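Local coordinates for protein ethanolamine kinase Pv091845 (PDB 2QG7) that probably phosphorylates ethanolamine in the malaria parasite Plasmodium vivax, the first step of phosphatidylethanolamine synthesis from ethanolamine, at residues S234-T239 / P357-Y362; F244-E249 / S425-M430; N366-Y371 / P412-S417; I419-W424 / M443-A448. All blocks are in the same frame, centred on the assembly; numbering follows the deposited sequence.

Contact 1. Residues S234-T239 / P357-Y362; sequences SFLWNT and PMERAY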
# COMPACT_ATOMS: atom_id res chain seq x y z
N SER D 234 -8.88 -10.51 29.62
CA SER D 234 -8.02 -10.06 28.55
C SER D 234 -8.11 -8.54 28.43
O SER D 234 -9.17 -7.94 28.70
CB SER D 234 -8.42 -10.74 27.24
OG SER D 234 -7.66 -10.26 26.12
N PHE D 235 -7.00 -7.92 28.04
CA PHE D 235 -6.93 -6.47 27.86
C PHE D 235 -7.14 -6.09 26.38
O PHE D 235 -7.14 -4.90 26.04
CB PHE D 235 -5.57 -5.97 28.33
CG PHE D 235 -5.50 -5.63 29.79
CD1 PHE D 235 -5.01 -4.41 30.21
CD2 PHE D 235 -5.92 -6.53 30.76
CE1 PHE D 235 -4.93 -4.09 31.57
CE2 PHE D 235 -5.86 -6.20 32.11
CZ PHE D 235 -5.37 -5.00 32.50
N LEU D 236 -7.32 -7.10 25.53
CA LEU D 236 -7.34 -6.95 24.09
C LEU D 236 -8.57 -6.22 23.57
O LEU D 236 -8.44 -5.27 22.78
CB LEU D 236 -7.20 -8.33 23.43
CG LEU D 236 -7.31 -8.58 21.94
CD1 LEU D 236 -6.38 -7.66 21.09
CD2 LEU D 236 -7.01 -10.05 21.69
N TRP D 237 -9.74 -6.65 24.02
CA TRP D 237 -11.00 -6.12 23.52
C TRP D 237 -11.31 -4.75 24.08
O TRP D 237 -11.94 -3.95 23.44
CB TRP D 237 -12.13 -7.10 23.81
CG TRP D 237 -11.73 -8.47 23.51
CD1 TRP D 237 -11.43 -9.45 24.40
CD2 TRP D 237 -11.50 -9.03 22.20
NE1 TRP D 237 -11.06 -10.59 23.75
CE2 TRP D 237 -11.08 -10.37 22.40
CE3 TRP D 237 -11.60 -8.53 20.89
CZ2 TRP D 237 -10.78 -11.22 21.34
CZ3 TRP D 237 -11.32 -9.37 19.85
CH2 TRP D 237 -10.91 -10.70 20.08
N ASN D 238 -10.86 -4.51 25.31
CA ASN D 238 -10.88 -3.18 25.89
C ASN D 238 -10.06 -2.20 25.06
O ASN D 238 -10.42 -1.04 24.96
CB ASN D 238 -10.30 -3.25 27.31
CG ASN D 238 -10.38 -1.90 28.04
OD1 ASN D 238 -11.45 -1.52 28.56
ND2 ASN D 238 -9.24 -1.20 28.11
N THR D 239 -8.95 -2.68 24.49
CA THR D 239 -8.01 -1.85 23.72
C THR D 239 -8.55 -1.61 22.32
O THR D 239 -8.55 -0.47 21.85
CB THR D 239 -6.60 -2.48 23.65
OG1 THR D 239 -6.11 -2.66 24.97
CG2 THR D 239 -5.63 -1.60 22.92
N PRO D 357 -1.96 -8.42 29.72
CA PRO D 357 -2.58 -9.75 29.66
C PRO D 357 -3.58 -9.90 28.51
O PRO D 357 -4.57 -9.22 28.46
CB PRO D 357 -3.25 -9.87 31.02
CG PRO D 357 -2.64 -8.75 31.89
CD PRO D 357 -2.35 -7.68 30.94
N MET D 358 -3.29 -10.79 27.57
CA MET D 358 -4.20 -11.05 26.46
C MET D 358 -4.16 -12.54 26.20
O MET D 358 -3.32 -13.23 26.76
CB MET D 358 -3.69 -10.33 25.20
CG MET D 358 -3.83 -8.84 25.21
SD MET D 358 -3.46 -8.04 23.63
CE MET D 358 -3.72 -6.33 24.11
N GLU D 359 -5.04 -13.01 25.32
CA GLU D 359 -5.01 -14.34 24.76
C GLU D 359 -3.65 -14.62 24.14
O GLU D 359 -3.13 -13.81 23.39
CB GLU D 359 -6.09 -14.47 23.69
CG GLU D 359 -7.54 -14.48 24.21
CD GLU D 359 -8.16 -13.11 24.36
OE1 GLU D 359 -7.41 -12.08 24.41
OE2 GLU D 359 -9.42 -13.02 24.43
N ARG D 360 -3.10 -15.79 24.44
CA ARG D 360 -1.80 -16.20 23.94
C ARG D 360 -1.81 -16.34 22.45
O ARG D 360 -0.75 -16.24 21.80
CB ARG D 360 -1.31 -17.50 24.61
CG ARG D 360 -2.23 -18.72 24.46
CD ARG D 360 -1.48 -20.03 24.56
NE ARG D 360 -2.32 -21.20 24.24
CZ ARG D 360 -1.96 -22.50 24.33
NH1 ARG D 360 -0.74 -22.84 24.77
NH2 ARG D 360 -2.82 -23.47 24.00
N ALA D 361 -2.99 -16.58 21.89
CA ALA D 361 -3.14 -16.81 20.46
C ALA D 361 -3.05 -15.47 19.68
O ALA D 361 -2.54 -15.45 18.56
CB ALA D 361 -4.40 -17.52 20.16
N TYR D 362 -3.52 -14.37 20.30
CA TYR D 362 -3.25 -13.04 19.76
C TYR D 362 -1.75 -12.71 19.51
O TYR D 362 -1.39 -12.22 18.43
CB TYR D 362 -3.87 -11.97 20.63
CG TYR D 362 -3.60 -10.62 20.08
CD1 TYR D 362 -4.41 -10.07 19.07
CD2 TYR D 362 -2.52 -9.86 20.56
CE1 TYR D 362 -4.17 -8.79 18.56
CE2 TYR D 362 -2.24 -8.59 20.03
CZ TYR D 362 -3.08 -8.06 19.04
OH TYR D 362 -2.79 -6.80 18.55

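Contact 2. Residues F244-E249 / S425-M430; sequences FHLLNE and SLLQGM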
# COMPACT_ATOMS: atom_id res chain seq x y z
N PHE D 244 -11.62 2.16 18.59
CA PHE D 244 -12.82 2.34 17.83
C PHE D 244 -13.52 3.60 18.28
O PHE D 244 -13.85 4.46 17.45
CB PHE D 244 -13.73 1.13 17.99
CG PHE D 244 -15.04 1.26 17.24
CD1 PHE D 244 -15.14 0.83 15.90
CD2 PHE D 244 -16.17 1.81 17.86
CE1 PHE D 244 -16.35 0.97 15.21
CE2 PHE D 244 -17.37 1.95 17.18
CZ PHE D 244 -17.47 1.54 15.87
N HIS D 245 -13.74 3.72 19.60
CA HIS D 245 -14.46 4.86 20.19
C HIS D 245 -13.73 6.20 20.04
O HIS D 245 -14.37 7.22 19.85
CB HIS D 245 -14.85 4.59 21.67
CG HIS D 245 -15.89 3.51 21.85
ND1 HIS D 245 -17.17 3.61 21.34
CD2 HIS D 245 -15.83 2.32 22.49
CE1 HIS D 245 -17.85 2.52 21.65
NE2 HIS D 245 -17.06 1.71 22.33
N LEU D 246 -12.41 6.21 20.12
CA LEU D 246 -11.65 7.42 19.89
C LEU D 246 -11.70 7.88 18.42
O LEU D 246 -11.70 9.09 18.12
CB LEU D 246 -10.21 7.23 20.34
CG LEU D 246 -9.90 7.21 21.86
CD1 LEU D 246 -8.51 6.62 22.13
CD2 LEU D 246 -9.99 8.62 22.46
N LEU D 247 -11.79 6.92 17.51
CA LEU D 247 -11.88 7.21 16.10
C LEU D 247 -13.28 7.58 15.70
O LEU D 247 -13.46 8.44 14.84
CB LEU D 247 -11.36 6.06 15.26
CG LEU D 247 -9.85 5.90 15.14
CD1 LEU D 247 -9.51 4.65 14.36
CD2 LEU D 247 -9.22 7.12 14.49
N ASN D 248 -14.27 6.92 16.30
CA ASN D 248 -15.68 7.21 15.96
C ASN D 248 -16.13 8.59 16.45
O ASN D 248 -16.91 9.26 15.79
CB ASN D 248 -16.59 6.13 16.53
CG ASN D 248 -17.99 6.17 15.95
OD1 ASN D 248 -18.98 6.10 16.68
ND2 ASN D 248 -18.09 6.24 14.64
N GLU D 249 -15.64 9.01 17.60
CA GLU D 249 -15.94 10.33 18.13
C GLU D 249 -15.17 11.40 17.35
O GLU D 249 -15.56 12.56 17.33
CB GLU D 249 -15.67 10.41 19.65
CG GLU D 249 -16.70 9.67 20.51
CD GLU D 249 -16.15 9.24 21.91
OE1 GLU D 249 -15.66 10.14 22.65
OE2 GLU D 249 -16.21 8.01 22.27
N SER D 425 -3.05 2.73 14.04
CA SER D 425 -2.37 3.53 13.03
C SER D 425 -3.17 4.73 12.52
O SER D 425 -2.65 5.81 12.32
CB SER D 425 -1.94 2.66 11.87
OG SER D 425 -0.95 3.37 11.14
N LEU D 426 -4.47 4.54 12.36
CA LEU D 426 -5.33 5.64 11.99
C LEU D 426 -5.37 6.72 13.08
O LEU D 426 -5.36 7.92 12.75
CB LEU D 426 -6.75 5.14 11.66
CG LEU D 426 -6.92 4.44 10.31
CD1 LEU D 426 -8.37 3.92 10.14
CD2 LEU D 426 -6.53 5.35 9.10
N LEU D 427 -5.45 6.31 14.35
CA LEU D 427 -5.45 7.23 15.49
C LEU D 427 -4.19 8.04 15.58
O LEU D 427 -4.22 9.19 15.96
CB LEU D 427 -5.58 6.47 16.81
CG LEU D 427 -6.91 6.42 17.56
CD1 LEU D 427 -6.70 5.52 18.82
CD2 LEU D 427 -7.34 7.82 17.97
N GLN D 428 -3.08 7.42 15.27
CA GLN D 428 -1.79 8.08 15.19
C GLN D 428 -1.71 9.07 14.04
O GLN D 428 -1.03 10.11 14.16
CB GLN D 428 -0.68 7.02 15.08
CG GLN D 428 -0.65 6.08 16.24
CD GLN D 428 0.01 6.67 17.47
OE1 GLN D 428 1.19 6.42 17.71
NE2 GLN D 428 -0.74 7.45 18.25
N GLY D 429 -2.35 8.73 12.92
CA GLY D 429 -2.43 9.60 11.77
C GLY D 429 -3.27 10.86 11.97
O GLY D 429 -3.14 11.80 11.19
N MET D 430 -4.13 10.88 12.99
CA MET D 430 -4.89 12.09 13.33
C MET D 430 -4.02 13.15 14.00
O MET D 430 -4.23 14.36 13.81
CB MET D 430 -6.09 11.78 14.25
CG MET D 430 -7.09 10.79 13.69
SD MET D 430 -7.92 11.19 12.11
CE MET D 430 -6.88 10.39 10.89

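Contact 3. Residues N366-Y371 / P412-S417; sequences NHFNEY and PFYICS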
# COMPACT_ATOMS: atom_id res chain seq x y z
N ASN D 366 -0.36 -12.21 15.77
CA ASN D 366 0.20 -10.89 15.57
C ASN D 366 1.65 -10.98 15.13
O ASN D 366 2.04 -10.28 14.21
CB ASN D 366 0.02 -10.05 16.81
CG ASN D 366 0.53 -8.60 16.64
OD1 ASN D 366 -0.08 -7.80 15.91
ND2 ASN D 366 1.63 -8.27 17.31
N HIS D 367 2.43 -11.89 15.70
CA HIS D 367 3.79 -12.10 15.31
C HIS D 367 3.89 -12.66 13.90
O HIS D 367 4.79 -12.32 13.13
CB HIS D 367 4.49 -13.04 16.31
CG HIS D 367 5.91 -13.36 15.93
ND1 HIS D 367 6.88 -12.39 15.78
CD2 HIS D 367 6.52 -14.54 15.63
CE1 HIS D 367 8.02 -12.95 15.41
NE2 HIS D 367 7.83 -14.25 15.31
N PHE D 368 2.97 -13.53 13.56
CA PHE D 368 2.93 -14.12 12.24
C PHE D 368 2.52 -13.11 11.15
O PHE D 368 3.00 -13.19 10.02
CB PHE D 368 1.97 -15.29 12.24
CG PHE D 368 2.53 -16.52 12.93
CD1 PHE D 368 3.92 -16.67 13.13
CD2 PHE D 368 1.70 -17.56 13.34
CE1 PHE D 368 4.44 -17.81 13.76
CE2 PHE D 368 2.21 -18.72 13.93
CZ PHE D 368 3.57 -18.84 14.14
N ASN D 369 1.66 -12.16 11.50
CA ASN D 369 1.40 -11.05 10.60
C ASN D 369 2.64 -10.21 10.29
O ASN D 369 2.70 -9.59 9.25
CB ASN D 369 0.26 -10.15 11.08
CG ASN D 369 -1.09 -10.67 10.67
OD1 ASN D 369 -1.23 -11.28 9.61
ND2 ASN D 369 -2.10 -10.39 11.48
N GLU D 370 3.61 -10.19 11.20
CA GLU D 370 4.75 -9.31 11.09
C GLU D 370 5.83 -9.89 10.21
O GLU D 370 6.89 -9.34 10.08
CB GLU D 370 5.27 -8.95 12.50
CG GLU D 370 4.32 -8.09 13.40
CD GLU D 370 4.01 -6.68 12.81
OE1 GLU D 370 2.96 -6.06 13.18
OE2 GLU D 370 4.84 -6.13 12.01
N TYR D 371 5.58 -11.03 9.62
CA TYR D 371 6.47 -11.67 8.68
C TYR D 371 6.41 -10.84 7.39
O TYR D 371 7.39 -10.80 6.60
CB TYR D 371 5.96 -13.09 8.40
CG TYR D 371 6.41 -14.19 9.38
CD1 TYR D 371 6.48 -13.96 10.77
CD2 TYR D 371 6.71 -15.47 8.91
CE1 TYR D 371 6.88 -14.96 11.64
CE2 TYR D 371 7.10 -16.49 9.78
CZ TYR D 371 7.18 -16.23 11.14
OH TYR D 371 7.60 -17.24 12.01
N PRO D 412 -8.30 -17.20 13.88
CA PRO D 412 -9.06 -15.94 13.79
C PRO D 412 -8.37 -14.69 14.39
O PRO D 412 -8.92 -13.59 14.28
CB PRO D 412 -10.31 -16.24 14.62
CG PRO D 412 -9.86 -17.28 15.63
CD PRO D 412 -8.82 -18.11 14.94
N PHE D 413 -7.24 -14.84 15.08
CA PHE D 413 -6.55 -13.71 15.71
C PHE D 413 -5.71 -12.94 14.68
O PHE D 413 -5.27 -11.82 14.96
CB PHE D 413 -5.68 -14.17 16.89
CG PHE D 413 -6.46 -14.56 18.10
CD1 PHE D 413 -6.98 -15.85 18.23
CD2 PHE D 413 -6.70 -13.63 19.12
CE1 PHE D 413 -7.69 -16.20 19.33
CE2 PHE D 413 -7.44 -13.98 20.26
CZ PHE D 413 -7.94 -15.24 20.35
N TYR D 414 -5.50 -13.55 13.52
CA TYR D 414 -4.88 -12.88 12.40
C TYR D 414 -5.64 -11.58 12.03
O TYR D 414 -5.04 -10.48 11.96
CB TYR D 414 -4.88 -13.82 11.23
CG TYR D 414 -3.69 -14.71 11.12
CD1 TYR D 414 -2.50 -14.24 10.54
CD2 TYR D 414 -3.75 -16.06 11.54
CE1 TYR D 414 -1.41 -15.05 10.39
CE2 TYR D 414 -2.63 -16.90 11.39
CZ TYR D 414 -1.48 -16.39 10.81
OH TYR D 414 -0.38 -17.16 10.65
N ILE D 415 -6.95 -11.73 11.82
CA ILE D 415 -7.86 -10.61 11.57
C ILE D 415 -7.97 -9.65 12.74
O ILE D 415 -8.14 -8.45 12.55
CB ILE D 415 -9.29 -11.09 11.20
CG1 ILE D 415 -9.26 -11.90 9.88
CG2 ILE D 415 -10.21 -9.86 11.00
CD1 ILE D 415 -10.47 -12.83 9.84
N CYS D 416 -7.94 -10.20 13.92
CA CYS D 416 -7.97 -9.41 15.16
C CYS D 416 -6.72 -8.45 15.27
O CYS D 416 -6.81 -7.28 15.66
CB CYS D 416 -8.01 -10.40 16.34
SG CYS D 416 -8.14 -9.58 17.89
N SER D 417 -5.57 -8.99 14.94
CA SER D 417 -4.34 -8.25 14.85
C SER D 417 -4.38 -7.15 13.74
O SER D 417 -3.88 -6.05 13.95
CB SER D 417 -3.23 -9.26 14.54
OG SER D 417 -2.04 -8.61 14.22

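Contact 4. Residues I419-W424 / M443-A448; sequences INWGLW and MTRLTA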
# COMPACT_ATOMS: atom_id res chain seq x y z
N ILE D 419 -7.22 -5.55 12.70
CA ILE D 419 -8.10 -4.52 13.18
C ILE D 419 -7.44 -3.67 14.25
O ILE D 419 -7.53 -2.44 14.22
CB ILE D 419 -9.45 -5.12 13.67
CG1 ILE D 419 -10.16 -5.76 12.47
CG2 ILE D 419 -10.30 -4.06 14.34
CD1 ILE D 419 -11.40 -6.65 12.79
N ASN D 420 -6.77 -4.32 15.19
CA ASN D 420 -6.04 -3.63 16.25
C ASN D 420 -5.04 -2.61 15.69
O ASN D 420 -5.01 -1.46 16.11
CB ASN D 420 -5.33 -4.65 17.18
CG ASN D 420 -4.65 -3.98 18.37
OD1 ASN D 420 -5.31 -3.54 19.31
ND2 ASN D 420 -3.34 -3.87 18.31
N TRP D 421 -4.18 -3.05 14.78
CA TRP D 421 -3.14 -2.17 14.29
C TRP D 421 -3.61 -1.21 13.20
O TRP D 421 -2.98 -0.19 13.00
CB TRP D 421 -1.91 -2.95 13.84
CG TRP D 421 -1.16 -3.50 15.04
CD1 TRP D 421 -1.11 -4.79 15.45
CD2 TRP D 421 -0.44 -2.74 16.03
NE1 TRP D 421 -0.37 -4.90 16.59
CE2 TRP D 421 0.04 -3.66 16.98
CE3 TRP D 421 -0.14 -1.38 16.19
CZ2 TRP D 421 0.81 -3.27 18.08
CZ3 TRP D 421 0.62 -0.98 17.30
CH2 TRP D 421 1.09 -1.92 18.23
N GLY D 422 -4.71 -1.57 12.50
CA GLY D 422 -5.43 -0.62 11.66
C GLY D 422 -5.94 0.60 12.40
O GLY D 422 -5.79 1.70 11.91
N LEU D 423 -6.58 0.41 13.55
CA LEU D 423 -7.21 1.49 14.27
C LEU D 423 -6.18 2.27 15.03
O LEU D 423 -6.30 3.48 15.16
CB LEU D 423 -8.25 0.96 15.24
CG LEU D 423 -9.46 0.16 14.77
CD1 LEU D 423 -10.22 -0.38 15.98
CD2 LEU D 423 -10.34 0.95 13.78
N TRP D 424 -5.16 1.60 15.56
CA TRP D 424 -4.05 2.27 16.19
C TRP D 424 -3.37 3.24 15.22
O TRP D 424 -3.10 4.39 15.55
CB TRP D 424 -3.02 1.23 16.68
CG TRP D 424 -1.79 1.82 17.26
CD1 TRP D 424 -1.62 2.25 18.56
CD2 TRP D 424 -0.56 2.09 16.58
NE1 TRP D 424 -0.33 2.74 18.72
CE2 TRP D 424 0.33 2.67 17.52
CE3 TRP D 424 -0.12 1.90 15.25
CZ2 TRP D 424 1.63 3.07 17.18
CZ3 TRP D 424 1.14 2.30 14.91
CH2 TRP D 424 2.04 2.86 15.90
N MET D 443 -4.95 1.77 6.76
CA MET D 443 -5.94 1.36 5.77
C MET D 443 -5.58 0.05 5.15
O MET D 443 -6.45 -0.72 4.85
CB MET D 443 -6.10 2.44 4.66
CG MET D 443 -6.74 3.72 5.14
SD MET D 443 -8.40 3.42 5.85
CE MET D 443 -9.33 2.85 4.42
N THR D 444 -4.29 -0.18 4.94
CA THR D 444 -3.79 -1.46 4.47
C THR D 444 -4.06 -2.60 5.47
O THR D 444 -4.45 -3.69 5.04
CB THR D 444 -2.27 -1.40 4.16
OG1 THR D 444 -2.00 -0.28 3.30
CG2 THR D 444 -1.80 -2.68 3.48
N ARG D 445 -3.85 -2.35 6.78
CA ARG D 445 -4.18 -3.33 7.82
C ARG D 445 -5.68 -3.62 7.86
O ARG D 445 -6.06 -4.77 7.95
CB ARG D 445 -3.71 -2.94 9.24
CG ARG D 445 -2.23 -2.76 9.43
CD ARG D 445 -1.42 -3.95 8.96
NE ARG D 445 -1.77 -5.17 9.70
CZ ARG D 445 -1.21 -5.56 10.85
NH1 ARG D 445 -1.61 -6.68 11.39
NH2 ARG D 445 -0.25 -4.84 11.45
N LEU D 446 -6.51 -2.58 7.83
CA LEU D 446 -7.96 -2.72 7.80
C LEU D 446 -8.46 -3.44 6.57
O LEU D 446 -9.44 -4.15 6.67
CB LEU D 446 -8.66 -1.38 7.90
CG LEU D 446 -8.70 -0.74 9.30
CD1 LEU D 446 -9.55 0.55 9.30
CD2 LEU D 446 -9.20 -1.70 10.43
N THR D 447 -7.80 -3.23 5.42
CA THR D 447 -8.09 -3.94 4.17
C THR D 447 -7.79 -5.44 4.36
O THR D 447 -8.57 -6.29 3.92
CB THR D 447 -7.26 -3.36 2.96
OG1 THR D 447 -7.56 -1.97 2.77
CG2 THR D 447 -7.54 -4.06 1.67
N ALA D 448 -6.64 -5.74 4.98
CA ALA D 448 -6.22 -7.11 5.30
C ALA D 448 -7.23 -7.86 6.17
O ALA D 448 -7.33 -9.06 6.04
CB ALA D 448 -4.86 -7.12 5.93

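Contact 1. Residues S234-T239 / P357-Y362
The carboxylate of E359 is shared between two side chains of 234-239. S234 OG donates a hydrogen bond to E359 OE1 at 2.5 Å, coming from above the carboxylate plane, while the indole W237 NE1 reaches E359 OE2 at 3.0 Å on the syn side. E359 OE2 lies at the N-H edge of the indole, near its plane; the ring and carboxylate planes stand 87° apart. A bend at chi2 (87°) swings the glutamate end back toward both donors. Beside this polar cluster, F235 N donates to P357 O at 2.8 Å, and P357 CD sits over one face of the F235 ring, 3.9 Å from its centroid. L236 touches both strand and helix: its CB packs on M358 SD, and its CD1 lies over one face of the Y362 ring, 3.8 Å from the centroid.

Further out, S234 OG also accepts from L236 N at 3.2 Å, a bond that caps the start of helix 236-251. K284 makes a cation-pi contact with W237, and M358 pairs through its backbone with V291. A capped helix start is thus clasped to a strand-to-helix junction, with E359 itself the N-cap of helix 360-369, in the helical part of the kinase fold.

Contact 2. Residues F244-E249 / S425-M430
L247 reaches across to helix 425-430 with its branch, and its atoms can be followed outward one by one. From CB, CG is set anti to the carbonyl carbon (chi1 -78°), which carries the branch toward the other helix although the CB itself starts out to one side. CG meets L427 CG at 3.8 Å. Of the methyls, CD1 runs on to L426 CB at 3.9 Å, and CD2 lies against the backbone of L427, 3.9 Å from its CA, with M430 CG a looser neighbour. The branch of L247 thus touches L426, L427 and, more loosely, M430.

L427 returns the contact on the side of L246, where its CD2 touches L246 CB at 3.8 Å and its CD1 faces L246 CD1 at 3.9 Å. These two side chains cross at about a right angle at the more exposed margin. The interface is wholly apolar, and the short helical segments run at 44° to each other with axes 10.0 Å apart, a spacing filled by leucine branches.

Helix 262-265 adds L264 against both L247 and M430. From helix 438-448, L446 packs on L426 and I439 on M430, so helix 413-430 meets helix 236-251 on one flank and helix 438-448 on another.

Contact 3. Residues N366-Y371 / P412-S417
N369 and Y414 cross obliquely, with the amide plane of the asparagine turned 75° from the phenol ring. In this pose N369 OD1 meets the ring at its edge, in plane, 3.4 Å from Y414 CD1, while ND2 is directed past the ring to the backbone. There N369 ND2 donates to Y414 O at 3.0 Å; the acceptor lies in the amide plane, although the N-H...O angle of 139° makes the bond rather bent. The same nitrogen has a weak bond to S417 OG, so one amide group spans a turn of the opposing helix.

S417 is gripped from a second direction by N366. Its OG donates to N366 OD1 at 2.7 Å, in the carbonyl plane and on a lone pair. Both side chains have the first torsion anti to the backbone N, which lets the two polar ends meet across the gap between the helices. The serine hydroxyl thus gives to one asparagine and weakly accepts from another, one helical turn further on.

F368 also reaches Y414, through its CB, which comes within 3.9 Å of Y414 CE1 and 3.4 Å of Y414 OH. The phenol end is anchored by a hydrogen bond to E387 OE2, while F390 meets the F368 ring edge-to-face.

In the fold, this joins the C-terminal end of helix 360-369 to the beginning of helix 413-430. F454 of helix 452-455 rests on N369, P382 from a loop touches both F368 and Y414, and helix 269-284 packs against I415 and C416.

Contact 4. Residues I419-W424 / M443-A448
I419 turns its own side chain away from helix 443-448 but offers its backbone, and L446 CD2 settles 4.1 Å from I419 CA. Two residues on, W421 lies beside R445, both side chains pointing the same way. The contact is made by the root of the tryptophan: W421 CB lies over one face of the R445 guanidinium, 3.5 Å from NH2, and the indole and guanidinium planes are 23° apart. Bends at chi2 and chi3 curl the arginine so that one face of its guanidinium comes against W421 CB.

G422 is the point of closest backbone approach, its CA 4.9 Å from R445 CA. R445 CB packs 3.7 Å from G422 N, and with no side chain at G422 the leucine comes directly against the backbone, L446 CG lying 4.0 Å from G422 CA. L423 ends the series with a looser methyl contact, CD2 to L446 CD2.

The guanidinium has several further partners. R445 NH2 hydrogen-bonds to Y441 OH and NE to H418 ND1, with weaker links from NH1 to S417 OG and from NH2 to E370. On another side of helix 443-448, M443, T444 and T447 pack against the second subunit. With axes 7.5 Å apart and directions at 153°, the segments form a close, nearly antiparallel helix pair with its closest backbone approach at a glycine, within the helical part of the choline/ethanolamine kinase fold.

Overall arrangement
From the N terminus, helix 236-251 opens two loops: its start enters contact 1 and its later turns enter contact 2. Contact 1 closes 118 residues on, at strand 356-359 and the start of helix 360-369. The end of that helix opens contact 3, which closes at the beginning of helix 413-430 and is nested inside the long loop of contact 2. Contact 2 crosses contact 1, and also contact 4, which opens on helix 413-430 before contact 2 closes and itself ends on helix 438-448. Contacts 3, 4 and 2 thus follow one another along helix 413-430, which ties together helices 236-251, 360-369 and 438-448.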